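Side-chain contacts in YerB protein (Bacillus subtilis, PDB 2PSB), which is a putative membrane-associated lipoprotein of unknown molecular function that interacts with PcrA, a contact not essential for viability or repair of UV-induced lesions: residues Tyr88-Ser93 / Lys111-Gly116; Gly128-Arg133 / Lys151-Gln156; Asn230-Glu235 / Leu286-Gly291. One frame throughout, in Å; residues are numbered along the deposited sequence.

Interaction 1. Residues Tyr88-Ser93 / Lys111-Gly116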
ATOM      1  N   TYR A  88      -1.321  10.156  -6.807  1.00 32.20           N
ATOM      2  CA  TYR A  88      -0.277   9.684  -5.912  1.00 30.08           C
ATOM      3  C   TYR A  88      -0.129   8.161  -5.908  1.00 30.21           C
ATOM      4  O   TYR A  88       0.963   7.654  -5.679  1.00 30.84           O
ATOM      5  CB  TYR A  88      -0.468  10.213  -4.477  1.00 28.52           C
ATOM      6  CG  TYR A  88      -1.894  10.354  -4.003  1.00 28.18           C
ATOM      7  CD1 TYR A  88      -2.628  11.517  -4.269  1.00 29.58           C
ATOM      8  CD2 TYR A  88      -2.499   9.353  -3.255  1.00 27.19           C
ATOM      9  CE1 TYR A  88      -3.922  11.676  -3.791  1.00 28.36           C
ATOM     10  CE2 TYR A  88      -3.799   9.501  -2.775  1.00 27.83           C
ATOM     11  CZ  TYR A  88      -4.502  10.670  -3.044  1.00 29.55           C
ATOM     12  OH  TYR A  88      -5.779  10.848  -2.555  1.00 26.98           O
ATOM     13  N   PHE A  89      -1.210   7.432  -6.163  1.00 28.38           N
ATOM     14  CA  PHE A  89      -1.110   5.973  -6.205  1.00 29.18           C
ATOM     15  C   PHE A  89      -0.424   5.502  -7.495  1.00 28.86           C
ATOM     16  O   PHE A  89       0.339   4.534  -7.494  1.00 31.09           O
ATOM     17  CB  PHE A  89      -2.498   5.326  -6.069  1.00 29.36           C
ATOM     18  CG  PHE A  89      -3.038   5.356  -4.666  1.00 28.44           C
ATOM     19  CD1 PHE A  89      -2.280   4.857  -3.609  1.00 28.05           C
ATOM     20  CD2 PHE A  89      -4.302   5.881  -4.396  1.00 29.30           C
ATOM     21  CE1 PHE A  89      -2.766   4.880  -2.299  1.00 28.88           C
ATOM     22  CE2 PHE A  89      -4.801   5.910  -3.097  1.00 28.15           C
ATOM     23  CZ  PHE A  89      -4.029   5.405  -2.043  1.00 29.55           C
ATOM     24  N   VAL A  90      -0.692   6.186  -8.599  1.00 27.34           N
ATOM     25  CA  VAL A  90      -0.060   5.823  -9.862  1.00 27.93           C
ATOM     26  C   VAL A  90       1.440   6.009  -9.681  1.00 28.15           C
ATOM     27  O   VAL A  90       2.239   5.151 -10.051  1.00 28.93           O
ATOM     28  CB  VAL A  90      -0.539   6.725 -11.021  1.00 26.77           C
ATOM     29  CG1 VAL A  90       0.248   6.405 -12.282  1.00 25.74           C
ATOM     30  CG2 VAL A  90      -2.021   6.523 -11.261  1.00 26.35           C
ATOM     31  N   THR A  91       1.804   7.132  -9.078  1.00 28.25           N
ATOM     32  CA  THR A  91       3.200   7.475  -8.826  1.00 28.14           C
ATOM     33  C   THR A  91       3.887   6.442  -7.921  1.00 28.67           C
ATOM     34  O   THR A  91       5.036   6.068  -8.147  1.00 29.03           O
ATOM     35  CB  THR A  91       3.291   8.868  -8.163  1.00 29.28           C
ATOM     36  OG1 THR A  91       2.627   9.830  -8.994  1.00 30.92           O
ATOM     37  CG2 THR A  91       4.735   9.286  -7.964  1.00 26.49           C
ATOM     38  N   LEU A  92       3.172   5.997  -6.896  1.00 27.01           N
ATOM     39  CA  LEU A  92       3.704   5.023  -5.954  1.00 27.58           C
ATOM     40  C   LEU A  92       3.871   3.666  -6.630  1.00 25.45           C
ATOM     41  O   LEU A  92       4.880   2.994  -6.446  1.00 24.35           O
ATOM     42  CB  LEU A  92       2.767   4.907  -4.745  1.00 27.44           C
ATOM     43  CG  LEU A  92       2.661   6.169  -3.879  1.00 27.29           C
ATOM     44  CD1 LEU A  92       1.523   6.021  -2.876  1.00 25.66           C
ATOM     45  CD2 LEU A  92       3.983   6.404  -3.178  1.00 26.14           C
ATOM     46  N   SER A  93       2.875   3.276  -7.411  1.00 25.57           N
ATOM     47  CA  SER A  93       2.922   2.009  -8.127  1.00 26.59           C
ATOM     48  C   SER A  93       4.146   1.974  -9.029  1.00 26.67           C
ATOM     49  O   SER A  93       4.856   0.970  -9.089  1.00 25.14           O
ATOM     50  CB  SER A  93       1.666   1.837  -8.981  1.00 24.42           C
ATOM     51  OG  SER A  93       1.698   0.604  -9.668  1.00 25.36           O
ATOM     52  N   LYS A 111      -6.218  11.061 -17.067  1.00 49.03           N
ATOM     53  CA  LYS A 111      -5.317  11.623 -18.067  1.00 49.59           C
ATOM     54  C   LYS A 111      -3.922  11.041 -17.920  1.00 48.45           C
ATOM     55  O   LYS A 111      -3.266  10.711 -18.906  1.00 47.78           O
ATOM     56  CB  LYS A 111      -5.245  13.149 -17.929  1.00 51.36           C
ATOM     57  CG  LYS A 111      -6.564  13.880 -18.165  1.00 52.88           C
ATOM     58  CD  LYS A 111      -7.036  13.772 -19.619  1.00 54.43           C
ATOM     59  CE  LYS A 111      -6.135  14.537 -20.579  1.00 52.90           C
ATOM     60  NZ  LYS A 111      -6.137  16.000 -20.305  1.00 51.28           N
ATOM     61  N   GLN A 112      -3.480  10.920 -16.677  1.00 47.05           N
ATOM     62  CA  GLN A 112      -2.162  10.390 -16.373  1.00 46.60           C
ATOM     63  C   GLN A 112      -1.980   9.013 -16.997  1.00 44.79           C
ATOM     64  O   GLN A 112      -1.041   8.781 -17.757  1.00 45.83           O
ATOM     65  CB  GLN A 112      -1.988  10.318 -14.853  1.00 48.95           C
ATOM     66  CG  GLN A 112      -0.594  10.650 -14.361  1.00 52.64           C
ATOM     67  CD  GLN A 112      -0.586  11.034 -12.893  1.00 54.69           C
ATOM     68  OE1 GLN A 112      -0.884  10.213 -12.021  1.00 54.29           O
ATOM     69  NE2 GLN A 112      -0.247  12.293 -12.613  1.00 55.00           N
ATOM     70  N   LEU A 113      -2.893   8.103 -16.682  1.00 43.31           N
ATOM     71  CA  LEU A 113      -2.830   6.746 -17.198  1.00 42.39           C
ATOM     72  C   LEU A 113      -3.146   6.640 -18.692  1.00 42.96           C
ATOM     73  O   LEU A 113      -2.642   5.746 -19.377  1.00 42.87           O
ATOM     74  CB  LEU A 113      -3.770   5.853 -16.395  1.00 40.61           C
ATOM     75  CG  LEU A 113      -3.321   5.661 -14.939  1.00 40.46           C
ATOM     76  CD1 LEU A 113      -4.436   5.024 -14.128  1.00 34.07           C
ATOM     77  CD2 LEU A 113      -2.054   4.807 -14.903  1.00 38.34           C
ATOM     78  N   GLU A 114      -3.977   7.540 -19.204  1.00 43.17           N
ATOM     79  CA  GLU A 114      -4.304   7.508 -20.620  1.00 43.62           C
ATOM     80  C   GLU A 114      -3.150   8.122 -21.409  1.00 43.10           C
ATOM     81  O   GLU A 114      -3.068   7.982 -22.622  1.00 45.16           O
ATOM     82  CB  GLU A 114      -5.618   8.248 -20.882  1.00 44.62           C
ATOM     83  CG  GLU A 114      -6.808   7.602 -20.181  1.00 45.74           C
ATOM     84  CD  GLU A 114      -8.156   8.107 -20.681  1.00 45.98           C
ATOM     85  OE1 GLU A 114      -8.365   9.337 -20.756  1.00 45.35           O
ATOM     86  OE2 GLU A 114      -9.019   7.259 -20.985  1.00 43.27           O
ATOM     87  N   SER A 115      -2.245   8.782 -20.696  1.00 42.68           N
ATOM     88  CA  SER A 115      -1.070   9.397 -21.298  1.00 43.46           C
ATOM     89  C   SER A 115       0.092   8.416 -21.288  1.00 42.43           C
ATOM     90  O   SER A 115       1.214   8.777 -21.627  1.00 41.89           O
ATOM     91  CB  SER A 115      -0.669  10.663 -20.533  1.00 46.22           C
ATOM     92  OG  SER A 115      -1.663  11.667 -20.647  1.00 47.63           O
ATOM     93  N   GLY A 116      -0.190   7.181 -20.882  1.00 42.81           N
ATOM     94  CA  GLY A 116       0.824   6.139 -20.847  1.00 41.54           C
ATOM     95  C   GLY A 116       1.641   6.035 -19.573  1.00 43.72           C
ATOM     96  O   GLY A 116       2.736   5.472 -19.583  1.00 42.92           O
TER
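Val90 and Leu113 mark the nearest approach of two helix segments, 88-93 and 111-116, with their CA atoms 7.9 Å apart. The contact is helix-on-helix packing within the DUF3048 N-terminal region: helix 87-94 meets the last turn of helix 107-114, and Phe100 of strand 99-102 touches both Val90 and Leu113. Val90 has the largest share of the buried surface. Its two methyls face Leu113 tip to tip, with CG1 of Val90 3.8 Å from CD2 of Leu113, while CG2 of Val90 meets the branch point CG of Leu113 at 4.0 Å. Gln112 comes past Val90 from the opposite direction. Its chain is extended beyond CG, and a first torsion of -143°, off the staggered positions, sends the amide along the valine, so that Gln112 OE1 ends 3.6 Å from Val90 CB. This carbonyl oxygen is thus buried against hydrocarbon, and the model holds no hydrogen-bonding partner for it, a likely energetic cost. Just beyond, the helix closes in a Schellman motif: Gly116, at positive phi, is the C-prime residue, Ala117 N returns to Gln112 O, and Gly116 N makes a weak bond to Leu113 O. The hydroxyl of Ser115 adds a further tie at this end, OG donating to Lys111 O at 2.6 Å from a position 38° out of the carbonyl plane.

Interaction 2. Residues Gly128-Arg133 / Lys151-Gln156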
ATOM      1  N   GLY A 128     -17.422  -7.600 -14.822  1.00 38.98           N
ATOM      2  CA  GLY A 128     -18.296  -8.626 -15.365  1.00 38.20           C
ATOM      3  C   GLY A 128     -17.520  -9.849 -15.825  1.00 40.04           C
ATOM      4  O   GLY A 128     -18.090 -10.912 -16.043  1.00 40.74           O
ATOM      5  N   SER A 129     -16.207  -9.708 -15.972  1.00 40.33           N
ATOM      6  CA  SER A 129     -15.381 -10.822 -16.407  1.00 39.71           C
ATOM      7  C   SER A 129     -14.176 -11.029 -15.498  1.00 39.56           C
ATOM      8  O   SER A 129     -14.224 -11.843 -14.576  1.00 40.11           O
ATOM      9  CB  SER A 129     -14.931 -10.627 -17.868  1.00 37.99           C
ATOM     10  OG  SER A 129     -14.410  -9.335 -18.116  1.00 36.35           O
ATOM     11  N   LEU A 130     -13.104 -10.288 -15.745  1.00 38.30           N
ATOM     12  CA  LEU A 130     -11.890 -10.416 -14.946  1.00 38.75           C
ATOM     13  C   LEU A 130     -12.039  -9.763 -13.564  1.00 37.65           C
ATOM     14  O   LEU A 130     -11.228  -9.988 -12.672  1.00 38.38           O
ATOM     15  CB  LEU A 130     -10.710  -9.839 -15.728  1.00 38.40           C
ATOM     16  CG  LEU A 130     -10.585 -10.478 -17.121  1.00 37.56           C
ATOM     17  CD1 LEU A 130      -9.309 -10.021 -17.783  1.00 38.26           C
ATOM     18  CD2 LEU A 130     -10.582 -12.002 -17.007  1.00 37.29           C
ATOM     19  N   PHE A 131     -13.095  -8.965 -13.409  1.00 35.52           N
ATOM     20  CA  PHE A 131     -13.451  -8.312 -12.153  1.00 33.74           C
ATOM     21  C   PHE A 131     -14.844  -8.867 -11.819  1.00 33.00           C
ATOM     22  O   PHE A 131     -15.698  -8.969 -12.704  1.00 33.18           O
ATOM     23  CB  PHE A 131     -13.578  -6.794 -12.336  1.00 33.26           C
ATOM     24  CG  PHE A 131     -12.346  -6.013 -11.963  1.00 33.37           C
ATOM     25  CD1 PHE A 131     -11.197  -6.062 -12.754  1.00 32.29           C
ATOM     26  CD2 PHE A 131     -12.349  -5.192 -10.836  1.00 31.49           C
ATOM     27  CE1 PHE A 131     -10.071  -5.304 -12.425  1.00 31.75           C
ATOM     28  CE2 PHE A 131     -11.227  -4.430 -10.504  1.00 29.81           C
ATOM     29  CZ  PHE A 131     -10.089  -4.487 -11.300  1.00 28.77           C
ATOM     30  N   TRP A 132     -15.085  -9.238 -10.566  1.00 30.66           N
ATOM     31  CA  TRP A 132     -16.399  -9.747 -10.200  1.00 28.67           C
ATOM     32  C   TRP A 132     -17.009  -8.966  -9.044  1.00 27.75           C
ATOM     33  O   TRP A 132     -16.324  -8.171  -8.384  1.00 27.58           O
ATOM     34  CB  TRP A 132     -16.333 -11.244  -9.865  1.00 27.84           C
ATOM     35  CG  TRP A 132     -15.672 -11.591  -8.557  1.00 31.38           C
ATOM     36  CD1 TRP A 132     -16.256 -11.633  -7.319  1.00 32.27           C
ATOM     37  CD2 TRP A 132     -14.332 -12.058  -8.381  1.00 30.80           C
ATOM     38  NE1 TRP A 132     -15.364 -12.111  -6.388  1.00 30.64           N
ATOM     39  CE2 TRP A 132     -14.173 -12.372  -7.013  1.00 32.54           C
ATOM     40  CE3 TRP A 132     -13.246 -12.230  -9.247  1.00 29.35           C
ATOM     41  CZ2 TRP A 132     -12.974 -12.867  -6.495  1.00 33.84           C
ATOM     42  CZ3 TRP A 132     -12.060 -12.716  -8.737  1.00 32.35           C
ATOM     43  CH2 TRP A 132     -11.930 -13.026  -7.369  1.00 34.45           C
ATOM     44  N   ARG A 133     -18.304  -9.188  -8.825  1.00 25.72           N
ATOM     45  CA  ARG A 133     -19.064  -8.521  -7.768  1.00 24.84           C
ATOM     46  C   ARG A 133     -19.444  -9.499  -6.659  1.00 24.77           C
ATOM     47  O   ARG A 133     -20.132 -10.485  -6.898  1.00 24.12           O
ATOM     48  CB  ARG A 133     -20.341  -7.902  -8.346  1.00 23.15           C
ATOM     49  CG  ARG A 133     -20.309  -6.392  -8.596  1.00 25.59           C
ATOM     50  CD  ARG A 133     -19.073  -5.980  -9.334  1.00 27.73           C
ATOM     51  NE  ARG A 133     -19.150  -4.675  -9.998  1.00 28.38           N
ATOM     52  CZ  ARG A 133     -19.250  -3.498  -9.388  1.00 28.19           C
ATOM     53  NH1 ARG A 133     -19.307  -3.413  -8.060  1.00 27.03           N
ATOM     54  NH2 ARG A 133     -19.245  -2.393 -10.119  1.00 28.30           N
ATOM     55  N   LYS A 151      -3.681 -11.879 -14.494  1.00 34.04           N
ATOM     56  CA  LYS A 151      -2.771 -12.412 -15.497  1.00 37.96           C
ATOM     57  C   LYS A 151      -3.492 -12.459 -16.843  1.00 38.09           C
ATOM     58  O   LYS A 151      -2.948 -12.039 -17.869  1.00 38.38           O
ATOM     59  CB  LYS A 151      -2.301 -13.811 -15.095  1.00 36.60           C
ATOM     60  CG  LYS A 151      -1.198 -13.797 -14.062  1.00 36.37           C
ATOM     61  CD  LYS A 151      -1.347 -14.940 -13.056  1.00 38.24           C
ATOM     62  CE  LYS A 151      -1.119 -16.303 -13.658  1.00 39.21           C
ATOM     63  NZ  LYS A 151      -1.088 -17.336 -12.575  1.00 39.76           N
ATOM     64  N   LYS A 152      -4.729 -12.945 -16.829  1.00 38.30           N
ATOM     65  CA  LYS A 152      -5.509 -13.032 -18.056  1.00 38.83           C
ATOM     66  C   LYS A 152      -5.677 -11.660 -18.701  1.00 39.74           C
ATOM     67  O   LYS A 152      -5.638 -11.537 -19.926  1.00 40.92           O
ATOM     68  CB  LYS A 152      -6.876 -13.674 -17.785  1.00 38.80           C
ATOM     69  CG  LYS A 152      -6.799 -15.146 -17.389  1.00 39.42           C
ATOM     70  CD  LYS A 152      -5.888 -15.939 -18.334  1.00 42.38           C
ATOM     71  CE  LYS A 152      -5.756 -17.405 -17.903  1.00 44.34           C
ATOM     72  NZ  LYS A 152      -4.823 -18.211 -18.763  1.00 39.28           N
ATOM     73  N   ALA A 153      -5.837 -10.627 -17.882  1.00 39.56           N
ATOM     74  CA  ALA A 153      -5.999  -9.277 -18.409  1.00 38.70           C
ATOM     75  C   ALA A 153      -4.675  -8.779 -18.975  1.00 40.73           C
ATOM     76  O   ALA A 153      -4.649  -7.939 -19.876  1.00 41.22           O
ATOM     77  CB  ALA A 153      -6.505  -8.335 -17.315  1.00 37.02           C
ATOM     78  N   ALA A 154      -3.571  -9.298 -18.440  1.00 42.93           N
ATOM     79  CA  ALA A 154      -2.244  -8.915 -18.920  1.00 44.21           C
ATOM     80  C   ALA A 154      -2.022  -9.596 -20.273  1.00 45.27           C
ATOM     81  O   ALA A 154      -1.433  -9.016 -21.177  1.00 43.98           O
ATOM     82  CB  ALA A 154      -1.172  -9.356 -17.931  1.00 42.37           C
ATOM     83  N   GLU A 155      -2.509 -10.827 -20.395  1.00 47.16           N
ATOM     84  CA  GLU A 155      -2.382 -11.593 -21.629  1.00 49.91           C
ATOM     85  C   GLU A 155      -3.127 -10.949 -22.803  1.00 50.04           C
ATOM     86  O   GLU A 155      -2.775 -11.183 -23.961  1.00 50.46           O
ATOM     87  CB  GLU A 155      -2.887 -13.025 -21.414  1.00 51.85           C
ATOM     88  CG  GLU A 155      -1.967 -13.866 -20.542  1.00 55.93           C
ATOM     89  CD  GLU A 155      -2.599 -15.170 -20.080  1.00 59.51           C
ATOM     90  OE1 GLU A 155      -3.061 -15.963 -20.935  1.00 61.60           O
ATOM     91  OE2 GLU A 155      -2.623 -15.410 -18.852  1.00 60.03           O
ATOM     92  N   GLN A 156      -4.148 -10.145 -22.508  1.00 49.91           N
ATOM     93  CA  GLN A 156      -4.919  -9.483 -23.559  1.00 49.15           C
ATOM     94  C   GLN A 156      -4.320  -8.140 -23.958  1.00 49.28           C
ATOM     95  O   GLN A 156      -4.372  -7.758 -25.123  1.00 49.70           O
ATOM     96  CB  GLN A 156      -6.355  -9.224 -23.116  1.00 49.85           C
ATOM     97  CG  GLN A 156      -7.116 -10.409 -22.585  1.00 51.64           C
ATOM     98  CD  GLN A 156      -8.555 -10.041 -22.264  1.00 52.38           C
ATOM     99  OE1 GLN A 156      -9.289 -10.815 -21.643  1.00 52.36           O
ATOM    100  NE2 GLN A 156      -8.968  -8.847 -22.695  1.00 50.94           N
TER
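The turn that leads into strand 132-133, an outer strand of a small three-stranded antiparallel sheet, packs here through Leu130 against helix 147-157. The turn is closed by a backbone hydrogen bond from Gly128 N to Phe131 O, with Gly128 at positive phi. Leu130 and Ala153 are the facing pair, their CA atoms 6.9 Å apart, and Leu130 has the largest buried area of the contact. Its CG lies beside the backbone N (chi1 -54°), and CD1 extends outward to the helix surface. There CD1 of Leu130 sits 3.3 Å from CB of Ala153 and 3.4 Å from CA of the same alanine. Both separations are tighter than usual for carbon pairs, evidence that the methyl is pressed onto the helix backbone where only a small side chain intervenes.

Two longer residues border this spot. Lys152 crosses the leucine at about a right angle and offers its CB to CD2 of Leu130 at 4.1 Å. One turn after Lys152 comes Gln156, extended beyond CG, which brings OE1 to 3.9 Å from Leu130 CD1. Met121 of strand 120-122 and Phe126 of helix 123-126 also touch Ala153, so the alanine is buried between Leu130 and the neighbouring elements. The turn is also tied to strand 143-146, which runs directly into the helix: Leu130 O is hydrogen-bonded to Thr145 OG1, and Trp132 pairs with Tyr144 through the backbone. Beyond its CB, Lys152 turns away from the leucine, with a bend at its second torsion, and its NZ forms a salt bridge with Glu155 OE2 on the same helix at 3.6 Å.

Interaction 3. Residues Asn230-Glu235 / Leu286-Gly291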
ATOM      1  N   ASN A 230       7.823  -3.518   9.427  1.00 31.82           N
ATOM      2  CA  ASN A 230       8.221  -2.112   9.348  1.00 30.80           C
ATOM      3  C   ASN A 230       7.009  -1.188   9.238  1.00 30.31           C
ATOM      4  O   ASN A 230       6.088  -1.452   8.461  1.00 32.37           O
ATOM      5  CB  ASN A 230       9.129  -1.834   8.126  1.00 31.44           C
ATOM      6  CG  ASN A 230      10.245  -2.860   7.959  1.00 30.85           C
ATOM      7  OD1 ASN A 230      10.014  -3.972   7.497  1.00 32.65           O
ATOM      8  ND2 ASN A 230      11.458  -2.483   8.332  1.00 28.49           N
ATOM      9  N   ILE A 231       7.000  -0.119  10.030  1.00 28.31           N
ATOM     10  CA  ILE A 231       5.932   0.862   9.962  1.00 27.76           C
ATOM     11  C   ILE A 231       6.666   2.153   9.585  1.00 30.28           C
ATOM     12  O   ILE A 231       7.522   2.653  10.335  1.00 30.55           O
ATOM     13  CB  ILE A 231       5.195   1.096  11.306  1.00 28.54           C
ATOM     14  CG1 ILE A 231       4.859  -0.229  12.009  1.00 28.80           C
ATOM     15  CG2 ILE A 231       3.925   1.896  11.029  1.00 26.33           C
ATOM     16  CD1 ILE A 231       3.970  -1.184  11.232  1.00 27.69           C
ATOM     17  N   PHE A 232       6.321   2.684   8.421  1.00 28.30           N
ATOM     18  CA  PHE A 232       6.949   3.872   7.895  1.00 28.91           C
ATOM     19  C   PHE A 232       5.925   4.992   7.734  1.00 31.31           C
ATOM     20  O   PHE A 232       5.124   4.982   6.790  1.00 33.51           O
ATOM     21  CB  PHE A 232       7.587   3.517   6.552  1.00 27.46           C
ATOM     22  CG  PHE A 232       8.413   4.615   5.953  1.00 27.42           C
ATOM     23  CD1 PHE A 232       8.886   5.670   6.734  1.00 24.72           C
ATOM     24  CD2 PHE A 232       8.764   4.569   4.605  1.00 27.60           C
ATOM     25  CE1 PHE A 232       9.689   6.655   6.178  1.00 25.57           C
ATOM     26  CE2 PHE A 232       9.570   5.553   4.043  1.00 28.46           C
ATOM     27  CZ  PHE A 232      10.035   6.598   4.836  1.00 26.72           C
ATOM     28  N   ILE A 233       5.953   5.949   8.660  1.00 31.75           N
ATOM     29  CA  ILE A 233       5.021   7.068   8.630  1.00 31.80           C
ATOM     30  C   ILE A 233       5.679   8.202   7.872  1.00 31.91           C
ATOM     31  O   ILE A 233       6.728   8.691   8.270  1.00 30.93           O
ATOM     32  CB  ILE A 233       4.644   7.507  10.081  1.00 33.83           C
ATOM     33  CG1 ILE A 233       4.034   6.308  10.815  1.00 33.41           C
ATOM     34  CG2 ILE A 233       3.657   8.690  10.057  1.00 31.14           C
ATOM     35  CD1 ILE A 233       3.775   6.528  12.286  1.00 38.60           C
ATOM     36  N   VAL A 234       5.059   8.597   6.763  1.00 32.33           N
ATOM     37  CA  VAL A 234       5.590   9.651   5.911  1.00 32.74           C
ATOM     38  C   VAL A 234       4.742  10.926   5.895  1.00 34.81           C
ATOM     39  O   VAL A 234       3.528  10.868   5.718  1.00 33.77           O
ATOM     40  CB  VAL A 234       5.766   9.103   4.470  1.00 33.09           C
ATOM     41  CG1 VAL A 234       6.065  10.218   3.492  1.00 33.47           C
ATOM     42  CG2 VAL A 234       6.903   8.083   4.454  1.00 33.77           C
ATOM     43  N   GLU A 235       5.395  12.074   6.087  1.00 36.33           N
ATOM     44  CA  GLU A 235       4.704  13.364   6.086  1.00 35.83           C
ATOM     45  C   GLU A 235       4.850  14.029   4.735  1.00 36.66           C
ATOM     46  O   GLU A 235       5.937  14.441   4.350  1.00 37.38           O
ATOM     47  CB  GLU A 235       5.272  14.299   7.155  1.00 36.05           C
ATOM     48  CG  GLU A 235       4.492  15.611   7.277  1.00 36.43           C
ATOM     49  CD  GLU A 235       4.961  16.483   8.433  1.00 38.48           C
ATOM     50  OE1 GLU A 235       6.070  17.060   8.349  1.00 38.75           O
ATOM     51  OE2 GLU A 235       4.222  16.585   9.436  1.00 33.97           O
ATOM     52  N   LEU A 286      18.035   4.677   5.501  1.00 33.03           N
ATOM     53  CA  LEU A 286      17.793   3.800   6.631  1.00 32.44           C
ATOM     54  C   LEU A 286      17.281   2.505   5.998  1.00 32.76           C
ATOM     55  O   LEU A 286      16.427   2.543   5.120  1.00 32.66           O
ATOM     56  CB  LEU A 286      16.727   4.398   7.545  1.00 31.74           C
ATOM     57  CG  LEU A 286      17.235   5.551   8.410  1.00 32.32           C
ATOM     58  CD1 LEU A 286      16.065   6.287   9.037  1.00 31.07           C
ATOM     59  CD2 LEU A 286      18.175   4.998   9.474  1.00 31.53           C
ATOM     60  N   PRO A 287      17.823   1.345   6.405  1.00 33.41           N
ATOM     61  CA  PRO A 287      17.338   0.094   5.810  1.00 33.36           C
ATOM     62  C   PRO A 287      16.057  -0.423   6.484  1.00 33.74           C
ATOM     63  O   PRO A 287      15.674   0.054   7.552  1.00 33.82           O
ATOM     64  CB  PRO A 287      18.516  -0.852   6.018  1.00 33.06           C
ATOM     65  CG  PRO A 287      19.022  -0.427   7.349  1.00 29.61           C
ATOM     66  CD  PRO A 287      19.005   1.097   7.251  1.00 32.97           C
ATOM     67  N   PHE A 288      15.404  -1.392   5.847  1.00 34.60           N
ATOM     68  CA  PHE A 288      14.194  -2.009   6.398  1.00 32.00           C
ATOM     69  C   PHE A 288      14.568  -3.393   6.903  1.00 33.19           C
ATOM     70  O   PHE A 288      15.549  -3.993   6.442  1.00 31.51           O
ATOM     71  CB  PHE A 288      13.098  -2.216   5.338  1.00 30.81           C
ATOM     72  CG  PHE A 288      12.430  -0.958   4.865  1.00 30.06           C
ATOM     73  CD1 PHE A 288      12.111   0.072   5.748  1.00 30.86           C
ATOM     74  CD2 PHE A 288      12.076  -0.820   3.526  1.00 30.65           C
ATOM     75  CE1 PHE A 288      11.443   1.225   5.295  1.00 29.20           C
ATOM     76  CE2 PHE A 288      11.409   0.324   3.065  1.00 30.96           C
ATOM     77  CZ  PHE A 288      11.092   1.346   3.949  1.00 26.91           C
ATOM     78  N   VAL A 289      13.771  -3.892   7.845  1.00 32.71           N
ATOM     79  CA  VAL A 289      13.939  -5.229   8.408  1.00 31.14           C
ATOM     80  C   VAL A 289      13.298  -6.186   7.403  1.00 29.84           C
ATOM     81  O   VAL A 289      12.203  -5.929   6.918  1.00 28.67           O
ATOM     82  CB  VAL A 289      13.162  -5.375   9.750  1.00 33.83           C
ATOM     83  CG1 VAL A 289      13.011  -6.849  10.110  1.00 32.52           C
ATOM     84  CG2 VAL A 289      13.873  -4.614  10.870  1.00 31.26           C
ATOM     85  N   PRO A 290      13.956  -7.310   7.088  1.00 32.58           N
ATOM     86  CA  PRO A 290      13.329  -8.226   6.124  1.00 32.24           C
ATOM     87  C   PRO A 290      11.872  -8.561   6.495  1.00 31.50           C
ATOM     88  O   PRO A 290      11.569  -8.857   7.649  1.00 30.55           O
ATOM     89  CB  PRO A 290      14.234  -9.455   6.176  1.00 31.84           C
ATOM     90  CG  PRO A 290      15.574  -8.884   6.518  1.00 32.00           C
ATOM     91  CD  PRO A 290      15.250  -7.835   7.564  1.00 31.65           C
ATOM     92  N   GLY A 291      10.968  -8.495   5.520  1.00 32.20           N
ATOM     93  CA  GLY A 291       9.572  -8.800   5.793  1.00 31.68           C
ATOM     94  C   GLY A 291       8.597  -7.806   5.187  1.00 31.61           C
ATOM     95  O   GLY A 291       8.942  -7.063   4.271  1.00 31.45           O
TER
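Asn230 buries more surface than any other residue here, its side chain directed at Phe288 and Val289 of the opposing loop. The amide lies against the backbone of Val289: the modelled ND2 of Asn230 is 2.8 Å from Val289 N, and OD1 of Asn230 is 3.0 Å from Val289 O. The amide is probably turned over in the model; with its oxygen and nitrogen exchanged, both approaches may be hydrogen bonds. CB of Phe288 packs alongside the same amide. Segment 230-235 belongs to a long strand of the DUF3048 C-terminal region, flanked by strand 255-261 antiparallel and strand 293-298 parallel, and 286-291 is the irregular link leading into the latter. Two residues along the strand from Asn230, Phe232 points to the same loop, and the two phenylalanines cross at about a right angle. CD2 of Phe232 stands at the edge of the Phe288 ring, near its plane, 4.0 Å from CZ of Phe288. Phe232 is hemmed in further by Trp270, Ile277 and Pro279, while Leu259 touches Phe288. Within the strand, Val234 CG2 rests over the centre of one face of the Phe232 ring, 3.4 Å above its plane.

Overall arrangement
The three contacts follow one another along the chain without overlap. Interactions 1 and 2 both fall in the DUF3048 N-terminal region, their centres about 20 Å apart and nearest atoms about 11 Å apart; the paired parallel strands 99-102 and 120-122 lie next to interactions 1 and 2 respectively. Interaction 3 lies in the C-terminal region, its centre about 24 Å from that of interaction 1, though nearest atoms approach to about 8 Å. Tyr88 of segment 88-93 touches Ile249 on strand 247-250, which pairs with strand 230-240 of interaction 3. Interactions 2 and 3 are about 33 Å apart between centres, on opposite sides of the chain's centre.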